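ATP-dependent DNA helicase uvsW (PDB 1RIF) couples ATP hydrolysis to 3'-5' translocation and unwinding of duplex DNA, driving branch migration in phage T4 recombination-dependent repair. Local coordinates at residues 29-34 / 265-270; 129-134 / 276-281; 161-166 / 227-232; 165-170 / 209-214; 233-238 / 257-262. The protein carries 1 engineered substitution. One frame throughout, in Å; residues are numbered along the deposited sequence.

Contact 1: residues 29-34 / 265-270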
# COMPACT_ATOMS: atom_id res chain seq x y z
N PHE A 29 19.30 -1.68 4.89
CA PHE A 29 17.99 -2.03 4.37
C PHE A 29 17.92 -3.43 3.75
O PHE A 29 17.42 -3.61 2.64
CB PHE A 29 17.54 -0.98 3.35
CG PHE A 29 17.17 0.33 3.97
CD1 PHE A 29 17.99 1.45 3.81
CD2 PHE A 29 16.01 0.45 4.74
CE1 PHE A 29 17.65 2.67 4.41
CE2 PHE A 29 15.66 1.66 5.34
CZ PHE A 29 16.48 2.78 5.18
N SER A 30 18.43 -4.42 4.47
CA SER A 30 18.40 -5.79 4.00
C SER A 30 18.02 -6.69 5.16
O SER A 30 18.07 -6.29 6.33
CB SER A 30 19.78 -6.22 3.48
OG SER A 30 20.60 -6.66 4.56
N PHE A 31 17.63 -7.92 4.84
CA PHE A 31 17.28 -8.88 5.86
C PHE A 31 17.46 -10.27 5.31
O PHE A 31 17.49 -10.48 4.10
CB PHE A 31 15.85 -8.65 6.37
CG PHE A 31 14.78 -8.81 5.32
CD1 PHE A 31 14.24 -10.07 5.04
CD2 PHE A 31 14.30 -7.70 4.62
CE1 PHE A 31 13.24 -10.21 4.07
CE2 PHE A 31 13.31 -7.84 3.65
CZ PHE A 31 12.78 -9.09 3.38
N GLU A 32 17.60 -11.22 6.21
CA GLU A 32 17.79 -12.61 5.86
C GLU A 32 16.48 -13.20 5.35
O GLU A 32 15.45 -13.07 6.00
CB GLU A 32 18.23 -13.35 7.11
CG GLU A 32 19.04 -14.59 6.90
CD GLU A 32 19.41 -15.23 8.22
OE1 GLU A 32 18.56 -15.96 8.78
OE2 GLU A 32 20.54 -14.97 8.70
N ALA A 33 16.52 -13.83 4.18
CA ALA A 33 15.32 -14.45 3.62
C ALA A 33 15.06 -15.77 4.35
O ALA A 33 15.97 -16.58 4.54
CB ALA A 33 15.50 -14.69 2.14
N ASP A 34 13.82 -16.00 4.77
CA ASP A 34 13.49 -17.23 5.46
C ASP A 34 13.57 -18.41 4.50
O ASP A 34 12.91 -18.41 3.46
CB ASP A 34 12.08 -17.13 6.07
CG ASP A 34 11.68 -18.37 6.85
OD1 ASP A 34 12.42 -18.76 7.78
OD2 ASP A 34 10.62 -18.97 6.53
N GLY A 265 7.65 -9.05 14.89
CA GLY A 265 8.88 -9.80 15.14
C GLY A 265 9.45 -10.60 13.98
O GLY A 265 10.33 -11.44 14.18
N LYS A 266 8.95 -10.35 12.77
CA LYS A 266 9.45 -11.07 11.59
C LYS A 266 10.53 -10.26 10.88
O LYS A 266 10.44 -9.03 10.81
CB LYS A 266 8.29 -11.38 10.64
CG LYS A 266 7.27 -12.40 11.16
CD LYS A 266 7.82 -13.83 11.09
CE LYS A 266 8.73 -14.18 12.27
NZ LYS A 266 7.97 -14.29 13.55
N ALA A 267 11.54 -10.95 10.36
CA ALA A 267 12.65 -10.31 9.66
C ALA A 267 12.24 -9.40 8.49
O ALA A 267 12.87 -8.36 8.26
CB ALA A 267 13.63 -11.37 9.15
N ASN A 268 11.18 -9.78 7.79
CA ASN A 268 10.71 -9.02 6.63
C ASN A 268 9.75 -7.86 6.88
O ASN A 268 9.30 -7.24 5.92
CB ASN A 268 10.09 -9.99 5.62
CG ASN A 268 8.92 -10.77 6.20
OD1 ASN A 268 8.41 -11.70 5.57
ND2 ASN A 268 8.48 -10.40 7.40
N ILE A 269 9.43 -7.56 8.14
CA ILE A 269 8.52 -6.45 8.44
C ILE A 269 8.90 -5.21 7.63
O ILE A 269 8.06 -4.39 7.28
CB ILE A 269 8.54 -6.07 9.94
CG1 ILE A 269 7.63 -4.87 10.20
CG2 ILE A 269 9.97 -5.73 10.38
CD1 ILE A 269 6.16 -5.14 9.92
N MET A 270 10.19 -5.10 7.34
CA MET A 270 10.74 -3.98 6.60
C MET A 270 10.14 -3.79 5.20
O MET A 270 9.93 -2.65 4.77
CB MET A 270 12.26 -4.16 6.51
CG MET A 270 13.02 -2.93 6.09
SD MET A 270 14.77 -3.07 6.49
CE MET A 270 14.95 -1.74 7.71
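F31 faces A267 across a gap of 6.2 Å between their CA atoms, and no hydrogen bond spans the two segments; from strand 30-32 the F31 side chain packs on the backbone and side chains of the type I turn K266-I269. F31 and M270 carry the contact in nearly equal parts. The F31 chi1 of 62° sets CG between the backbone N and the carbonyl carbon, which turns the ring onto the turn. There N268 CA stands over the middle of one face, 3.8 Å from the ring centroid and 12° off the normal, a CH-pi contact. N268 CB reaches toward the outer end of the same ring, 3.5 Å from CE1, while A267 O approaches CG obliquely at 3.5 Å. One residue into the helix, M270 makes a Met-aromatic contact with F29. The two side chains cross at about a right angle, with M270 CE 3.8 Å from F29 CD2 and the sulfur oblique to the ring, 5.4 Å from its centroid. This packing joins the UvsW N-terminal region to the helicase ATP-binding region. Strand 30-32 pairs antiparallel with strand 50-52, where I51 also touches F31, and M270, near the start of helix 269-276, packs against L53 and L64 as well.

Contact 2: residues 129-134 / 276-281; sequences RRRILN and FGEIFK
I132 and I279 pair in register in parallel strands, CA atoms 4.5 Å apart, at the margin of the seven-stranded parallel sheet of the RecA-like helicase core, where 278-280 is an outermost strand. The short strand axes diverge by 47°, yet three backbone bonds hold: I132 N to E278 O, F280 N to I132 O (2.7 Å) and N134 N to F280 O. R131 shows how the side chains use this frame. Its CB lies 3.5 Å from E278 O, CG stays beside that oxygen, and bends at both chi2 and chi3 fold CD back to it and to within 4.1 Å of F280 CB. NE makes a weak bond to R130 O in its own strand. At the tip, NH2 is 3.9 Å from E278 OE1, a long salt bridge with the oxygen well out of the guanidinium plane; any attraction is probably one of charge alone, no N-H pointing at the oxygen. E278 CB lies over one face of the group. NH1 has a separate salt-bridge partner, E124. On the other face of the sheet from R131, I132 CD1 packs 3.7 Å from I279 CG1, and I132 CG1 rests 3.5 Å from G277 O, a buried carbonyl oxygen with no polar partner in the model.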
# COMPACT_ATOMS: atom_id res chain seq x y z
N ARG A 129 -1.10 9.77 3.18
CA ARG A 129 -0.99 9.06 1.91
C ARG A 129 -0.78 7.55 1.97
O ARG A 129 -1.41 6.82 1.20
CB ARG A 129 0.14 9.67 1.05
CG ARG A 129 -0.31 10.66 -0.02
CD ARG A 129 -0.89 11.92 0.58
NE ARG A 129 -1.31 12.92 -0.41
CZ ARG A 129 -0.48 13.70 -1.11
NH1 ARG A 129 0.84 13.63 -0.95
NH2 ARG A 129 -0.98 14.60 -1.95
N ARG A 130 0.09 7.07 2.85
CA ARG A 130 0.33 5.63 2.93
C ARG A 130 0.64 5.16 4.34
O ARG A 130 1.55 5.67 4.98
CB ARG A 130 1.48 5.25 1.97
CG ARG A 130 2.82 5.93 2.27
CD ARG A 130 3.74 5.94 1.06
NE ARG A 130 3.26 6.82 -0.00
CZ ARG A 130 3.26 8.16 0.06
NH1 ARG A 130 3.74 8.79 1.13
NH2 ARG A 130 2.78 8.87 -0.95
N ARG A 131 -0.14 4.19 4.81
CA ARG A 131 0.02 3.63 6.15
C ARG A 131 -0.40 2.17 6.24
O ARG A 131 -1.10 1.64 5.37
CB ARG A 131 -0.86 4.37 7.17
CG ARG A 131 -0.66 5.85 7.29
CD ARG A 131 0.21 6.20 8.49
NE ARG A 131 1.33 7.04 8.08
CZ ARG A 131 1.83 8.03 8.81
NH1 ARG A 131 1.31 8.30 10.00
NH2 ARG A 131 2.86 8.73 8.34
N ILE A 132 0.05 1.52 7.31
CA ILE A 132 -0.36 0.15 7.59
C ILE A 132 -1.36 0.47 8.69
O ILE A 132 -0.97 0.92 9.77
CB ILE A 132 0.74 -0.73 8.19
CG1 ILE A 132 1.73 -1.17 7.11
CG2 ILE A 132 0.11 -1.95 8.83
CD1 ILE A 132 2.87 -2.00 7.67
N LEU A 133 -2.64 0.29 8.39
CA LEU A 133 -3.68 0.57 9.35
C LEU A 133 -3.84 -0.67 10.21
O LEU A 133 -4.36 -1.69 9.76
CB LEU A 133 -4.98 0.91 8.62
CG LEU A 133 -4.85 2.07 7.63
CD1 LEU A 133 -6.17 2.24 6.90
CD2 LEU A 133 -4.45 3.35 8.36
N ASN A 134 -3.37 -0.58 11.44
CA ASN A 134 -3.42 -1.69 12.37
C ASN A 134 -4.73 -1.73 13.16
O ASN A 134 -4.80 -1.23 14.28
CB ASN A 134 -2.21 -1.61 13.30
CG ASN A 134 -2.13 -2.78 14.25
OD1 ASN A 134 -2.49 -3.90 13.90
ND2 ASN A 134 -1.64 -2.53 15.46
N PHE A 276 3.67 -0.45 2.11
CA PHE A 276 2.47 0.21 2.64
C PHE A 276 2.61 1.45 3.52
O PHE A 276 1.60 2.08 3.85
CB PHE A 276 1.63 -0.82 3.41
CG PHE A 276 1.13 -1.95 2.56
CD1 PHE A 276 1.67 -3.22 2.68
CD2 PHE A 276 0.12 -1.73 1.62
CE1 PHE A 276 1.22 -4.26 1.88
CE2 PHE A 276 -0.33 -2.76 0.81
CZ PHE A 276 0.22 -4.03 0.94
N GLY A 277 3.82 1.81 3.93
CA GLY A 277 3.99 2.97 4.79
C GLY A 277 4.08 2.63 6.27
O GLY A 277 3.95 1.46 6.66
N GLU A 278 4.30 3.64 7.10
CA GLU A 278 4.40 3.42 8.54
C GLU A 278 3.12 2.87 9.15
O GLU A 278 2.03 3.07 8.62
CB GLU A 278 4.78 4.72 9.25
CG GLU A 278 6.28 4.89 9.40
CD GLU A 278 6.80 6.09 8.66
OE1 GLU A 278 6.35 7.22 8.98
OE2 GLU A 278 7.66 5.92 7.77
N ILE A 279 3.28 2.18 10.27
CA ILE A 279 2.16 1.57 10.97
C ILE A 279 1.37 2.57 11.80
O ILE A 279 1.94 3.47 12.42
CB ILE A 279 2.66 0.46 11.90
CG1 ILE A 279 3.36 -0.62 11.07
CG2 ILE A 279 1.50 -0.10 12.71
CD1 ILE A 279 4.05 -1.69 11.90
N PHE A 280 0.05 2.41 11.81
CA PHE A 280 -0.84 3.27 12.59
C PHE A 280 -1.87 2.44 13.34
O PHE A 280 -2.64 1.70 12.73
CB PHE A 280 -1.57 4.26 11.69
CG PHE A 280 -2.74 4.94 12.36
CD1 PHE A 280 -2.55 5.86 13.39
CD2 PHE A 280 -4.05 4.62 11.99
CE1 PHE A 280 -3.63 6.46 14.03
CE2 PHE A 280 -5.14 5.21 12.63
CZ PHE A 280 -4.93 6.13 13.65
N LYS A 281 -1.88 2.57 14.67
CA LYS A 281 -2.86 1.85 15.49
C LYS A 281 -3.80 2.84 16.17
O LYS A 281 -3.35 3.69 16.94
CB LYS A 281 -2.16 1.00 16.56
CG LYS A 281 -3.16 0.18 17.38
CD LYS A 281 -2.50 -0.85 18.27
CE LYS A 281 -3.56 -1.75 18.91
NZ LYS A 281 -2.97 -2.86 19.73
O HOH W 1 4.30 5.88 6.11

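Contact 3: residues 161-166 / 227-232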
# COMPACT_ATOMS: atom_id res chain seq x y z
N LEU A 161 -7.02 0.04 -6.77
CA LEU A 161 -6.78 -1.41 -6.76
C LEU A 161 -6.95 -1.89 -5.33
O LEU A 161 -6.30 -1.36 -4.42
CB LEU A 161 -5.35 -1.75 -7.20
CG LEU A 161 -5.00 -3.13 -7.79
CD1 LEU A 161 -3.61 -3.50 -7.32
CD2 LEU A 161 -5.98 -4.21 -7.39
N ILE A 162 -7.83 -2.87 -5.13
CA ILE A 162 -8.06 -3.42 -3.81
C ILE A 162 -7.72 -4.90 -3.89
O ILE A 162 -8.29 -5.63 -4.70
CB ILE A 162 -9.53 -3.24 -3.40
CG1 ILE A 162 -9.90 -1.76 -3.54
CG2 ILE A 162 -9.73 -3.69 -1.94
CD1 ILE A 162 -11.35 -1.48 -3.26
N ILE A 163 -6.77 -5.34 -3.07
CA ILE A 163 -6.34 -6.74 -3.05
C ILE A 163 -6.92 -7.46 -1.83
O ILE A 163 -6.74 -7.01 -0.70
CB ILE A 163 -4.77 -6.83 -3.02
CG1 ILE A 163 -4.18 -6.05 -4.20
CG2 ILE A 163 -4.31 -8.30 -3.08
CD1 ILE A 163 -2.65 -6.02 -4.27
N VAL A 164 -7.62 -8.56 -2.05
CA VAL A 164 -8.20 -9.31 -0.94
C VAL A 164 -7.62 -10.72 -0.91
O VAL A 164 -7.10 -11.20 -1.92
CB VAL A 164 -9.77 -9.37 -1.03
CG1 VAL A 164 -10.35 -7.96 -0.95
CG2 VAL A 164 -10.21 -10.08 -2.30
N PRO A 165 -7.68 -11.40 0.25
CA PRO A 165 -7.14 -12.76 0.35
C PRO A 165 -7.74 -13.87 -0.50
O PRO A 165 -7.02 -14.80 -0.87
CB PRO A 165 -7.21 -13.05 1.85
CG PRO A 165 -8.30 -12.16 2.34
CD PRO A 165 -8.10 -10.89 1.56
N THR A 166 -9.03 -13.80 -0.84
CA THR A 166 -9.64 -14.87 -1.64
C THR A 166 -10.65 -14.37 -2.66
O THR A 166 -11.12 -13.24 -2.59
CB THR A 166 -10.38 -15.90 -0.76
OG1 THR A 166 -11.53 -15.28 -0.18
CG2 THR A 166 -9.47 -16.41 0.36
N GLY A 227 -4.02 4.96 -8.74
CA GLY A 227 -3.62 6.08 -7.92
C GLY A 227 -3.69 5.71 -6.44
O GLY A 227 -3.04 6.32 -5.59
N MET A 228 -4.49 4.69 -6.15
CA MET A 228 -4.65 4.20 -4.79
C MET A 228 -4.73 2.68 -4.81
O MET A 228 -5.29 2.10 -5.72
CB MET A 228 -5.92 4.77 -4.15
CG MET A 228 -6.19 4.25 -2.75
SD MET A 228 -7.75 4.86 -2.03
CE MET A 228 -7.25 6.52 -1.51
N MET A 229 -4.13 2.05 -3.80
CA MET A 229 -4.12 0.59 -3.69
C MET A 229 -4.27 0.22 -2.22
O MET A 229 -3.67 0.84 -1.34
CB MET A 229 -2.82 0.02 -4.27
CG MET A 229 -2.64 -1.50 -4.16
SD MET A 229 -2.03 -2.12 -2.54
CE MET A 229 -0.33 -1.60 -2.59
N MET A 230 -5.08 -0.80 -1.96
CA MET A 230 -5.32 -1.30 -0.62
C MET A 230 -5.21 -2.83 -0.60
O MET A 230 -5.63 -3.51 -1.55
CB MET A 230 -6.73 -0.93 -0.15
CG MET A 230 -7.02 0.54 -0.03
SD MET A 230 -8.81 0.77 0.08
CE MET A 230 -9.11 1.83 -1.30
N ASN A 231 -4.68 -3.35 0.50
CA ASN A 231 -4.56 -4.79 0.68
C ASN A 231 -5.08 -5.14 2.07
O ASN A 231 -4.43 -4.85 3.08
CB ASN A 231 -3.11 -5.25 0.51
CG ASN A 231 -2.93 -6.75 0.73
OD1 ASN A 231 -3.86 -7.55 0.55
ND2 ASN A 231 -1.72 -7.15 1.09
N ASP A 232 -6.27 -5.73 2.13
CA ASP A 232 -6.87 -6.13 3.39
C ASP A 232 -6.20 -7.45 3.79
O ASP A 232 -6.15 -8.38 3.00
CB ASP A 232 -8.39 -6.31 3.22
CG ASP A 232 -9.11 -6.51 4.55
OD1 ASP A 232 -8.90 -5.70 5.48
OD2 ASP A 232 -9.89 -7.47 4.66
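The flat groups that meet between L161-I163 and M228-D232 are peptide units, joined by their N-H and C=O groups, while side chains fill the space above and below: L161, I163, M229 and N231 on one face of the pair, I162 and M230 on the other. L161 N donates to M228 O at 2.9 Å, and M230 N returns a bond to L161 O. The I163 N to M230 O bond is short and nearly straight, 2.6 Å with 173° at the hydrogen. D232 N to I163 O is longer and more bent, 3.1 Å and 145°. A CA-H...O contact from M229 CA to L161 O, 3.0 Å, adds to the same acceptor. The alternation marks a parallel pair, 159-163 and 226-232, which are third and fourth across the seven-stranded RecA-like sheet, their axes only 11° apart and 4.6 Å at closest approach. With CG opposite the backbone N, M229 lays that atom alongside L161, 3.9 Å from its CD1; the bend at chi2 then puts SD 4.3 Å from I163 CD1. Across the sheet, helices 141-155 and 167-180 cover I162. At the C-terminal end of the strands P165 CD comes within 3.5 Å of D232 O. D232 opens the predicted DEAH box, and its OD1 forms a salt bridge with R141, at the position of the P-loop lysine and probably the engineered residue.

Contact 4: residues 165-170 / 209-214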
# COMPACT_ATOMS: atom_id res chain seq x y z
N PRO A 165 -7.68 -11.40 0.25
CA PRO A 165 -7.14 -12.76 0.35
C PRO A 165 -7.74 -13.87 -0.50
O PRO A 165 -7.02 -14.80 -0.87
CB PRO A 165 -7.21 -13.05 1.85
CG PRO A 165 -8.30 -12.16 2.34
CD PRO A 165 -8.10 -10.89 1.56
N THR A 166 -9.03 -13.80 -0.84
CA THR A 166 -9.64 -14.87 -1.64
C THR A 166 -10.65 -14.37 -2.66
O THR A 166 -11.12 -13.24 -2.59
CB THR A 166 -10.38 -15.90 -0.76
OG1 THR A 166 -11.53 -15.28 -0.18
CG2 THR A 166 -9.47 -16.41 0.36
N THR A 167 -10.99 -15.24 -3.60
CA THR A 167 -11.97 -14.90 -4.64
C THR A 167 -13.33 -14.63 -4.03
O THR A 167 -14.06 -13.75 -4.50
CB THR A 167 -12.11 -16.03 -5.67
OG1 THR A 167 -10.95 -16.06 -6.52
CG2 THR A 167 -13.34 -15.81 -6.53
N ALA A 168 -13.70 -15.37 -3.00
CA ALA A 168 -14.99 -15.16 -2.35
C ALA A 168 -15.04 -13.76 -1.75
O ALA A 168 -16.10 -13.13 -1.72
CB ALA A 168 -15.21 -16.21 -1.26
N LEU A 169 -13.90 -13.27 -1.26
CA LEU A 169 -13.84 -11.95 -0.64
C LEU A 169 -13.83 -10.83 -1.68
O LEU A 169 -14.11 -9.67 -1.37
CB LEU A 169 -12.61 -11.86 0.26
CG LEU A 169 -12.76 -12.74 1.50
CD1 LEU A 169 -11.46 -12.83 2.24
CD2 LEU A 169 -13.85 -12.16 2.39
N THR A 170 -13.48 -11.19 -2.90
CA THR A 170 -13.46 -10.26 -4.02
C THR A 170 -14.92 -9.85 -4.25
O THR A 170 -15.25 -8.67 -4.36
CB THR A 170 -12.87 -10.95 -5.26
OG1 THR A 170 -11.43 -10.89 -5.19
CG2 THR A 170 -13.35 -10.31 -6.54
N VAL A 209 -10.91 -5.05 -8.10
CA VAL A 209 -10.72 -5.91 -6.94
C VAL A 209 -10.26 -7.32 -7.30
O VAL A 209 -10.84 -7.98 -8.16
CB VAL A 209 -12.03 -6.02 -6.13
CG1 VAL A 209 -11.80 -6.88 -4.89
CG2 VAL A 209 -12.53 -4.62 -5.75
N GLY A 210 -9.20 -7.77 -6.63
CA GLY A 210 -8.68 -9.10 -6.89
C GLY A 210 -7.82 -9.65 -5.77
O GLY A 210 -7.67 -9.04 -4.71
N THR A 211 -7.26 -10.82 -6.01
CA THR A 211 -6.42 -11.48 -5.03
C THR A 211 -4.98 -11.35 -5.50
O THR A 211 -4.74 -10.97 -6.65
CB THR A 211 -6.77 -12.98 -4.92
OG1 THR A 211 -6.53 -13.60 -6.19
CG2 THR A 211 -8.23 -13.17 -4.55
N TRP A 212 -4.03 -11.65 -4.63
CA TRP A 212 -2.62 -11.58 -4.97
C TRP A 212 -2.22 -12.47 -6.13
O TRP A 212 -1.44 -12.07 -7.00
CB TRP A 212 -1.75 -11.96 -3.76
CG TRP A 212 -1.46 -10.80 -2.85
CD1 TRP A 212 -1.97 -10.59 -1.60
CD2 TRP A 212 -0.59 -9.70 -3.13
NE1 TRP A 212 -1.46 -9.41 -1.08
CE2 TRP A 212 -0.62 -8.85 -2.00
CE3 TRP A 212 0.21 -9.34 -4.23
CZ2 TRP A 212 0.13 -7.67 -1.94
CZ3 TRP A 212 0.95 -8.17 -4.17
CH2 TRP A 212 0.91 -7.34 -3.03
N GLN A 213 -2.76 -13.69 -6.16
CA GLN A 213 -2.40 -14.62 -7.22
C GLN A 213 -2.80 -14.15 -8.61
O GLN A 213 -2.12 -14.45 -9.59
CB GLN A 213 -2.97 -16.02 -6.94
CG GLN A 213 -4.42 -16.23 -7.29
CD GLN A 213 -4.76 -17.71 -7.35
OE1 GLN A 213 -4.08 -18.47 -8.03
NE2 GLN A 213 -5.82 -18.12 -6.65
N THR A 214 -3.89 -13.41 -8.70
CA THR A 214 -4.33 -12.88 -9.99
C THR A 214 -3.48 -11.67 -10.32
O THR A 214 -2.88 -11.59 -11.39
CB THR A 214 -5.80 -12.43 -9.95
OG1 THR A 214 -6.64 -13.59 -9.85
CG2 THR A 214 -6.15 -11.64 -11.20
O HOH W 2 -4.67 -12.62 -2.11
O HOH W 3 -6.49 -16.51 -3.68
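T211 and T166 meet in tight van der Waals packing between two strand-to-helix junctions of the RecA-like parallel sheet: one leads from strand 159-163 into helix 167-180, the other from the neighbouring strand 207-210 into helix 212-215. No direct hydrogen bond links the segments, and the evidence for packing lies in three side chains. T211, at the N-cap position of its helix, has chi1 of 62°, which places OG1 between the backbone N and the carbonyl carbon and turns CG2 toward the other junction. That methyl sits 3.3 Å from T166 C and 3.6 Å from T167 N, pressed against the first turn of helix 167-180. One turn later T170 passes V209 in the opposite sense, with V209 CG1 3.9 Å from T170 CA. On the same residue, T170 OG1 lies 3.7 Å from G210 CA. T166, whose backbone receives the T211 methyl, is also the N-cap of its helix: its OG1 accepts from L169 N at 3.3 Å. Water also joins the two helix starts. One molecule accepts from W212 N at 2.8 Å and donates a weak bond to P165 O at 3.4 Å.

Contact 5: residues 233-238 / 257-262. With AU (gold ion), chain D.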
# COMPACT_ATOMS: atom_id res chain seq x y z
N GLU A 233 -5.69 -7.50 5.02
CA GLU A 233 -4.97 -8.66 5.56
C GLU A 233 -3.60 -8.69 4.90
O GLU A 233 -3.15 -9.71 4.40
CB GLU A 233 -5.70 -9.97 5.26
CG GLU A 233 -7.05 -10.09 5.89
CD GLU A 233 -6.98 -10.14 7.40
OE1 GLU A 233 -6.46 -9.19 8.01
OE2 GLU A 233 -7.46 -11.13 7.99
N CYS A 234 -2.94 -7.54 4.88
CA CYS A 234 -1.63 -7.44 4.24
C CYS A 234 -0.57 -8.33 4.87
O CYS A 234 0.49 -8.53 4.28
CB CYS A 234 -1.16 -5.98 4.20
SG CYS A 234 -1.36 -5.01 5.74
N HIS A 235 -0.84 -8.87 6.05
CA HIS A 235 0.12 -9.73 6.72
C HIS A 235 0.18 -11.09 6.03
O HIS A 235 1.10 -11.88 6.26
CB HIS A 235 -0.22 -9.86 8.23
CG HIS A 235 -1.57 -10.46 8.50
ND1 HIS A 235 -1.75 -11.80 8.79
CD2 HIS A 235 -2.80 -9.91 8.51
CE1 HIS A 235 -3.03 -12.04 8.97
NE2 HIS A 235 -3.69 -10.91 8.81
N LEU A 236 -0.79 -11.36 5.17
CA LEU A 236 -0.83 -12.62 4.44
C LEU A 236 -0.07 -12.49 3.12
O LEU A 236 0.16 -13.48 2.42
CB LEU A 236 -2.28 -13.02 4.19
CG LEU A 236 -3.11 -13.21 5.46
CD1 LEU A 236 -4.57 -13.38 5.08
CD2 LEU A 236 -2.59 -14.41 6.24
N ALA A 237 0.30 -11.27 2.78
CA ALA A 237 1.04 -11.02 1.54
C ALA A 237 2.47 -11.53 1.70
O ALA A 237 3.04 -11.44 2.78
CB ALA A 237 1.05 -9.54 1.23
N THR A 238 3.04 -12.07 0.62
CA THR A 238 4.42 -12.56 0.67
C THR A 238 5.38 -11.52 0.09
O THR A 238 4.97 -10.61 -0.65
CB THR A 238 4.59 -13.87 -0.12
OG1 THR A 238 4.41 -13.61 -1.52
CG2 THR A 238 3.58 -14.91 0.33
N GLY A 257 -2.36 -0.82 3.88
CA GLY A 257 -2.37 -2.22 4.26
C GLY A 257 -3.24 -2.24 5.50
O GLY A 257 -3.11 -1.37 6.34
N LEU A 258 -4.15 -3.20 5.61
CA LEU A 258 -5.00 -3.29 6.79
C LEU A 258 -4.78 -4.65 7.45
O LEU A 258 -4.84 -5.69 6.78
CB LEU A 258 -6.48 -3.12 6.43
CG LEU A 258 -6.90 -1.72 5.97
CD1 LEU A 258 -6.52 -1.51 4.50
CD2 LEU A 258 -8.40 -1.55 6.18
N SER A 259 -4.53 -4.65 8.75
CA SER A 259 -4.28 -5.90 9.42
C SER A 259 -4.31 -5.80 10.93
O SER A 259 -3.84 -4.83 11.50
CB SER A 259 -2.91 -6.42 8.96
OG SER A 259 -2.52 -7.57 9.69
N GLY A 260 -4.87 -6.83 11.56
CA GLY A 260 -4.92 -6.85 13.01
C GLY A 260 -3.79 -7.73 13.53
O GLY A 260 -3.56 -7.80 14.74
N SER A 261 -3.08 -8.38 12.62
CA SER A 261 -1.98 -9.27 12.97
C SER A 261 -0.67 -8.93 12.25
O SER A 261 -0.24 -9.64 11.35
CB SER A 261 -2.39 -10.71 12.62
OG SER A 261 -3.70 -10.99 13.08
N LEU A 262 -0.01 -7.84 12.66
CA LEU A 262 1.24 -7.44 12.02
C LEU A 262 2.42 -8.35 12.36
O LEU A 262 2.44 -8.99 13.42
CB LEU A 262 1.59 -6.00 12.38
CG LEU A 262 0.49 -4.96 12.22
CD1 LEU A 262 1.05 -3.59 12.50
CD2 LEU A 262 -0.10 -5.04 10.83
AU AU D . 0.62 -5.89 7.02
O HOH W 4 -6.16 -9.00 10.53
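H235 and C234 reach 257-262 through similar first torsions: chi1 of 61° puts H235 CG, and chi1 of 45° puts C234 SG, between the backbone N and the carbonyl carbon. The imidazole is thereby brought under S261, whose CB stands over the centre of one face, 3.9 Å from the ring centroid and 7° off its normal, a CH-pi contact. L236 CG covers the opposite face, offset toward the rim, and the ring lies between these two tetrahedral carbons. H235 CB packs on S261 O at 3.1 Å. C234 SG comes to 3.3 Å from G257 CA, an approach possible because G257 has no CB to collide with it, and binds the gold ion at 2.5 Å; L262 CD2 stands 4.0 Å from the same ion. E233, C234 and H235 belong to the predicted DEAH box, which continues from the end of strand 226-232, while S259-S261 follow strand 254-258 and probably occupy the place of motif III of superfamily 2 helicases. The backbone joins the two loops through L258 O, which accepts two N-H groups. E233 N lies 2.7 Å away, nearly in line with the carbonyl, whereas C234 N, at 3.3 Å, sits well above the carbonyl plane. E233 and H235 are linked in turn by a weak bond from NE2 to OE1. The main partner of that carboxylate is R141, probably the engineered residue at the P-loop lysine position, in a salt bridge to OE1. Beyond the box, T238 caps the start of helix 239-245.

This chain holds the N-terminal region and the first, ATP-binding RecA-like domain of the helicase, without its C-terminal helicase domain. Contacts 2 to 5 all reach the seven-stranded parallel sheet; contact 1 joins that domain to the N-terminal region, about 18 Å from contact 2 between centres and tied to it by helix 269-276. Along the chain contacts 3, 4 and 5 are nested inside the loop closed by contact 2, while contacts 1 and 2 cross. Contacts 3 and 4 share P165 and T166, their centres about 9 Å apart. The predicted DEAH box is divided between contacts 3 and 5, and the predicted ATP site lies at the C-terminal ends of the sheet strands.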